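Long-range contacts in acetyl xylan esterase (Paenibacillus sp. R4, PDB 6AGQ), which probably removes acetyl groups from acetylated xylan, as a cold-active esterase of the alpha/beta-hydrolase superfamily: residues 84-89 with 171-176; 147-152 with 243-248. One frame throughout, in Å; residues are numbered along the deposited sequence.

Interaction 1: residues 84-89 with 171-176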
loop_
_atom_site.group_PDB
_atom_site.type_symbol
_atom_site.label_atom_id
_atom_site.label_comp_id
_atom_site.label_asym_id
_atom_site.label_seq_id
_atom_site.Cartn_x
_atom_site.Cartn_y
_atom_site.Cartn_z
ATOM N N GLY A 84 27.430 37.174 -30.355
ATOM C CA GLY A 84 26.538 37.842 -29.382
ATOM C C GLY A 84 25.063 37.962 -29.736
ATOM O O GLY A 84 24.414 38.875 -29.243
ATOM N N SER A 85 24.530 37.045 -30.544
ATOM C CA SER A 85 23.158 37.150 -31.081
ATOM C C SER A 85 22.105 36.205 -30.446
ATOM O O SER A 85 20.927 36.560 -30.367
ATOM C CB SER A 85 23.153 36.939 -32.597
ATOM O OG SER A 85 23.532 35.606 -32.951
ATOM N N LEU A 86 22.527 35.044 -29.978
ATOM C CA LEU A 86 21.594 34.020 -29.571
ATOM C C LEU A 86 21.287 34.145 -28.098
ATOM O O LEU A 86 22.212 34.057 -27.268
ATOM C CB LEU A 86 22.151 32.592 -29.823
ATOM C CG LEU A 86 22.349 32.172 -31.273
ATOM C CD1 LEU A 86 22.754 30.724 -31.341
ATOM C CD2 LEU A 86 21.109 32.363 -32.125
ATOM N N PRO A 87 20.008 34.255 -27.754
ATOM C CA PRO A 87 19.668 34.046 -26.329
ATOM C C PRO A 87 19.969 32.615 -25.865
ATOM O O PRO A 87 20.237 31.738 -26.692
ATOM C CB PRO A 87 18.174 34.418 -26.241
ATOM C CG PRO A 87 17.667 34.495 -27.654
ATOM C CD PRO A 87 18.830 34.530 -28.598
ATOM N N VAL A 88 20.023 32.385 -24.558
ATOM C CA VAL A 88 20.465 31.081 -24.072
ATOM C C VAL A 88 19.702 30.648 -22.827
ATOM O O VAL A 88 19.415 31.438 -21.977
ATOM C CB VAL A 88 22.010 30.978 -23.860
ATOM C CG1 VAL A 88 22.529 31.853 -22.748
ATOM C CG2 VAL A 88 22.455 29.558 -23.558
ATOM N N LEU A 89 19.401 29.353 -22.763
ATOM C CA LEU A 89 18.753 28.734 -21.639
ATOM C C LEU A 89 19.670 27.661 -21.014
ATOM O O LEU A 89 20.233 26.765 -21.695
ATOM C CB LEU A 89 17.429 28.158 -22.106
ATOM C CG LEU A 89 16.496 27.735 -20.989
ATOM C CD1 LEU A 89 15.073 28.042 -21.386
ATOM C CD2 LEU A 89 16.680 26.258 -20.626
ATOM N N ARG A 171 30.765 31.103 -25.277
ATOM C CA ARG A 171 30.366 30.830 -26.681
ATOM C C ARG A 171 30.204 32.151 -27.405
ATOM O O ARG A 171 29.523 33.043 -26.935
ATOM C CB ARG A 171 29.072 29.999 -26.789
ATOM C CG ARG A 171 29.058 28.689 -25.988
ATOM C CD ARG A 171 30.143 27.700 -26.442
ATOM N NE ARG A 171 31.390 27.836 -25.687
ATOM C CZ ARG A 171 32.557 27.255 -25.975
ATOM N NH1 ARG A 171 32.687 26.453 -27.005
ATOM N NH2 ARG A 171 33.600 27.444 -25.177
ATOM N N GLU A 172 30.843 32.303 -28.552
ATOM C CA GLU A 172 30.829 33.599 -29.230
ATOM C C GLU A 172 29.449 33.962 -29.789
ATOM O O GLU A 172 29.068 35.118 -29.770
ATOM C CB GLU A 172 31.926 33.663 -30.295
ATOM C CG GLU A 172 33.328 33.637 -29.659
ATOM C CD GLU A 172 33.738 34.914 -28.884
ATOM O OE1 GLU A 172 33.136 36.025 -29.064
ATOM O OE2 GLU A 172 34.705 34.789 -28.081
ATOM N N GLU A 173 28.683 32.962 -30.210
ATOM C CA GLU A 173 27.318 33.174 -30.694
ATOM C C GLU A 173 26.310 33.608 -29.612
ATOM O O GLU A 173 25.257 34.162 -29.949
ATOM C CB GLU A 173 26.799 31.928 -31.447
ATOM C CG GLU A 173 26.568 30.676 -30.593
ATOM C CD GLU A 173 27.814 29.768 -30.385
ATOM O OE1 GLU A 173 28.989 30.216 -30.697
ATOM O OE2 GLU A 173 27.618 28.606 -29.875
ATOM N N VAL A 174 26.631 33.354 -28.330
ATOM C CA VAL A 174 25.690 33.635 -27.258
ATOM C C VAL A 174 25.664 35.118 -26.877
ATOM O O VAL A 174 26.697 35.775 -26.814
ATOM C CB VAL A 174 25.947 32.711 -26.045
ATOM C CG1 VAL A 174 25.253 33.223 -24.805
ATOM C CG2 VAL A 174 25.432 31.296 -26.388
ATOM N N ASP A 175 24.456 35.648 -26.697
ATOM C CA ASP A 175 24.193 36.987 -26.072
ATOM C C ASP A 175 24.095 36.819 -24.527
ATOM O O ASP A 175 23.093 36.285 -23.996
ATOM C CB ASP A 175 22.865 37.519 -26.606
ATOM C CG ASP A 175 22.569 38.959 -26.205
ATOM O OD1 ASP A 175 23.207 39.506 -25.261
ATOM O OD2 ASP A 175 21.673 39.541 -26.870
ATOM N N ALA A 176 25.123 37.302 -23.835
ATOM C CA ALA A 176 25.276 37.157 -22.396
ATOM C C ALA A 176 24.266 38.028 -21.607
ATOM O O ALA A 176 23.959 37.739 -20.439
ATOM C CB ALA A 176 26.731 37.495 -21.999
HETATM O O HOH W 1 20.149 38.710 -28.931
#
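Leu-86 and Val-174 form a parallel beta bridge at the start of strand 86-92, an inner strand of the alpha/beta-hydrolase sheet, where it runs beside the short strand 174-175 that follows helix 153-170. The bridge illustrates how one residue can straddle another. Leu-86 N donates to Glu-173 O at 2.9 Å in an almost straight bond (167° at the hydrogen), while Leu-86 O receives Asp-175 N at 2.8 Å, with that donor standing above the carbonyl plane.

The type I turn 171-174 supplies a further acceptor to the loop before the strand: Gly-84 N meets Glu-172 O in the carbonyl plane at 2.7 Å. Ser-85 N adds a weak bond to Glu-173 O, which thus takes two backbone N-H groups. Gly-84 has a positive phi (63°), a conformation that favours glycine, and its CA makes a CA-H...O contact of 3.3 Å with Val-174 O.

Among the side chains, Val-88 CG1 touches Val-174 CG1 at 3.7 Å, the two crossing at about a right angle. Leu-86 CD1 lies 3.9 Å from Glu-173 CG, beyond which the chain bends at chi2 and Glu-173 OE2 is hydrogen-bonded to Tyr-74 OH of strand 69-77. With CG anti to the amide nitrogen (chi1 -172°), the Asp-175 carboxylate lies beside Gly-84 O. Its OD1 is hydrogen-bonded to Ser-177 OG, and OD2 accepts a 2.7 Å bond from a water that also donates to Ser-85 O.

Interaction 2: residues 147-152 with 243-248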
loop_
_atom_site.group_PDB
_atom_site.type_symbol
_atom_site.label_atom_id
_atom_site.label_comp_id
_atom_site.label_asym_id
_atom_site.label_seq_id
_atom_site.Cartn_x
_atom_site.Cartn_y
_atom_site.Cartn_z
ATOM N N LEU A 147 28.080 18.640 8.293
ATOM C CA LEU A 147 28.554 19.396 9.459
ATOM C C LEU A 147 29.401 20.650 9.249
ATOM O O LEU A 147 29.622 21.388 10.209
ATOM C CB LEU A 147 29.225 18.451 10.445
ATOM C CG LEU A 147 28.223 17.398 10.963
ATOM C CD1 LEU A 147 28.961 16.427 11.898
ATOM C CD2 LEU A 147 27.002 18.018 11.662
ATOM N N ASP A 148 29.815 20.941 8.020
ATOM C CA ASP A 148 30.578 22.144 7.727
ATOM C C ASP A 148 30.254 22.646 6.308
ATOM O O ASP A 148 30.498 21.919 5.373
ATOM C CB ASP A 148 32.073 21.807 7.861
ATOM C CG ASP A 148 33.022 23.015 7.569
ATOM O OD1 ASP A 148 32.585 24.206 7.458
ATOM O OD2 ASP A 148 34.248 22.754 7.446
ATOM N N PRO A 149 29.770 23.906 6.146
ATOM C CA PRO A 149 29.431 24.347 4.793
ATOM C C PRO A 149 30.627 24.372 3.810
ATOM O O PRO A 149 30.408 24.243 2.627
ATOM C CB PRO A 149 28.854 25.762 4.981
ATOM C CG PRO A 149 29.277 26.184 6.335
ATOM C CD PRO A 149 29.469 24.942 7.152
ATOM N N ALA A 150 31.840 24.563 4.304
ATOM C CA ALA A 150 33.033 24.560 3.468
ATOM C C ALA A 150 33.220 23.248 2.718
ATOM O O ALA A 150 33.776 23.278 1.628
ATOM C CB ALA A 150 34.289 24.852 4.296
ATOM N N SER A 151 32.750 22.127 3.281
ATOM C CA SER A 151 32.913 20.803 2.626
ATOM C C SER A 151 31.593 20.133 2.196
ATOM O O SER A 151 31.585 18.969 1.758
ATOM C CB SER A 151 33.689 19.864 3.588
ATOM O OG SER A 151 32.910 19.602 4.743
ATOM N N TYR A 152 30.476 20.872 2.297
ATOM C CA TYR A 152 29.178 20.304 2.024
ATOM C C TYR A 152 28.936 20.043 0.513
ATOM O O TYR A 152 29.214 20.924 -0.295
ATOM C CB TYR A 152 28.107 21.196 2.596
ATOM C CG TYR A 152 26.689 20.700 2.340
ATOM C CD1 TYR A 152 26.267 19.515 2.906
ATOM C CD2 TYR A 152 25.784 21.434 1.529
ATOM C CE1 TYR A 152 24.995 19.064 2.707
ATOM C CE2 TYR A 152 24.496 20.968 1.300
ATOM C CZ TYR A 152 24.112 19.761 1.879
ATOM O OH TYR A 152 22.829 19.251 1.706
ATOM N N GLU A 243 21.700 19.634 15.918
ATOM C CA GLU A 243 20.723 20.176 14.969
ATOM C C GLU A 243 21.122 21.556 14.522
ATOM O O GLU A 243 20.810 21.952 13.395
ATOM C CB GLU A 243 19.273 20.211 15.510
ATOM C CG GLU A 243 18.954 21.191 16.679
ATOM C CD GLU A 243 18.725 22.694 16.342
ATOM O OE1 GLU A 243 18.874 23.539 17.272
ATOM O OE2 GLU A 243 18.389 23.063 15.189
ATOM N N GLU A 244 21.766 22.308 15.419
ATOM C CA GLU A 244 22.093 23.719 15.151
ATOM C C GLU A 244 23.147 23.816 14.026
ATOM O O GLU A 244 22.938 24.457 13.039
ATOM C CB GLU A 244 22.571 24.411 16.444
ATOM C CG GLU A 244 22.525 25.927 16.409
ATOM C CD GLU A 244 23.385 26.596 17.495
ATOM O OE1 GLU A 244 24.345 27.290 17.112
ATOM O OE2 GLU A 244 23.121 26.423 18.717
ATOM N N GLN A 245 24.249 23.105 14.171
ATOM C CA GLN A 245 25.213 22.939 13.086
ATOM C C GLN A 245 24.566 22.393 11.805
ATOM O O GLN A 245 24.813 22.927 10.725
ATOM C CB GLN A 245 26.407 22.089 13.533
ATOM C CG GLN A 245 27.618 22.067 12.589
ATOM C CD GLN A 245 28.054 23.448 12.124
ATOM O OE1 GLN A 245 28.550 24.229 12.931
ATOM N NE2 GLN A 245 27.844 23.774 10.807
ATOM N N VAL A 246 23.703 21.395 11.892
ATOM C CA VAL A 246 23.088 20.856 10.657
ATOM C C VAL A 246 22.340 21.957 9.876
ATOM O O VAL A 246 22.635 22.157 8.706
ATOM C CB VAL A 246 22.200 19.632 10.915
ATOM C CG1 VAL A 246 21.418 19.254 9.671
ATOM C CG2 VAL A 246 23.027 18.440 11.349
ATOM N N TYR A 247 21.462 22.738 10.531
ATOM C CA TYR A 247 20.670 23.742 9.830
ATOM C C TYR A 247 21.455 25.010 9.540
ATOM O O TYR A 247 21.123 25.727 8.588
ATOM C CB TYR A 247 19.336 24.038 10.547
ATOM C CG TYR A 247 18.409 22.823 10.515
ATOM C CD1 TYR A 247 17.895 22.349 9.310
ATOM C CD2 TYR A 247 18.106 22.103 11.657
ATOM C CE1 TYR A 247 17.076 21.232 9.247
ATOM C CE2 TYR A 247 17.292 20.970 11.602
ATOM C CZ TYR A 247 16.756 20.566 10.416
ATOM O OH TYR A 247 15.965 19.427 10.338
ATOM N N ARG A 248 22.477 25.325 10.322
ATOM C CA ARG A 248 23.364 26.432 9.927
ATOM C C ARG A 248 24.197 26.063 8.671
ATOM O O ARG A 248 24.352 26.884 7.806
ATOM C CB ARG A 248 24.250 26.894 11.085
ATOM C CG ARG A 248 25.415 27.777 10.645
ATOM C CD ARG A 248 26.110 28.410 11.828
ATOM N NE ARG A 248 26.815 27.394 12.618
ATOM C CZ ARG A 248 26.441 26.929 13.818
ATOM N NH1 ARG A 248 27.191 26.003 14.421
ATOM N NH2 ARG A 248 25.338 27.369 14.431
#
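The helical insertion between strands 203-207 and 265-271, a place where many alpha/beta-hydrolases carry cap or lid elements, meets the loop before helix 153-170 through Leu-147, Gln-245 and Val-246. The apolar part is slight: Leu-147 CD2 comes within 4.0 Å of Val-246 CG2.

Gln-245 packs across the interface without bonding to it. Its CG is anti to the backbone N (chi1 -168°) and the chain then folds at chi2 (48°), bringing its length alongside Leu-147 O. That oxygen lies 3.2 Å from Gln-245 CG and 3.0 Å from NE2, yet the angle is too poor for a hydrogen bond, and NE2 is instead bonded to Thr-249 OG1. The other end of the amide is held within the helix, for Arg-248 NH1 donates to Gln-245 OE1 at 2.7 Å from 55° above the carbonyl plane. In turn Arg-248 NH2 reaches the anti lone pair of Glu-244 OE1 in a 2.9 Å salt bridge lying near the guanidinium plane. With a leucine in place of Gln-245, Arg-248 NH1 and Thr-249 OG1 would probably each lose a partner and the guanidinium would be freer to turn.

Within the loop, Asp-148 OD1 accepts from Ala-150 N, an Asx turn. Leu-147 and Val-246 both rest on Trp-232 of helix 226-236, while Pro-149 packs on Thr-249 and Tyr-252, near the end of helix 243-251.

The two contacts lie on opposite sides of the chain's centre, their own centres about 38 Å apart, and they have no structural element in common. Interaction 1 belongs to the framework: it is partly buried, joins the start of an inner sheet strand to the turn and short strand after helix 153-170, and is carried mostly by backbone N-H and carbonyl groups. Interaction 2 is a surface contact of about half the buried area, in which a loop meets an inserted helix through one apolar side-chain touch and a glutamine laid against a backbone carbonyl; its polar groups are bonded on their own side of the contact or to other residues, not across it. Segment 147-152 precedes helix 153-170.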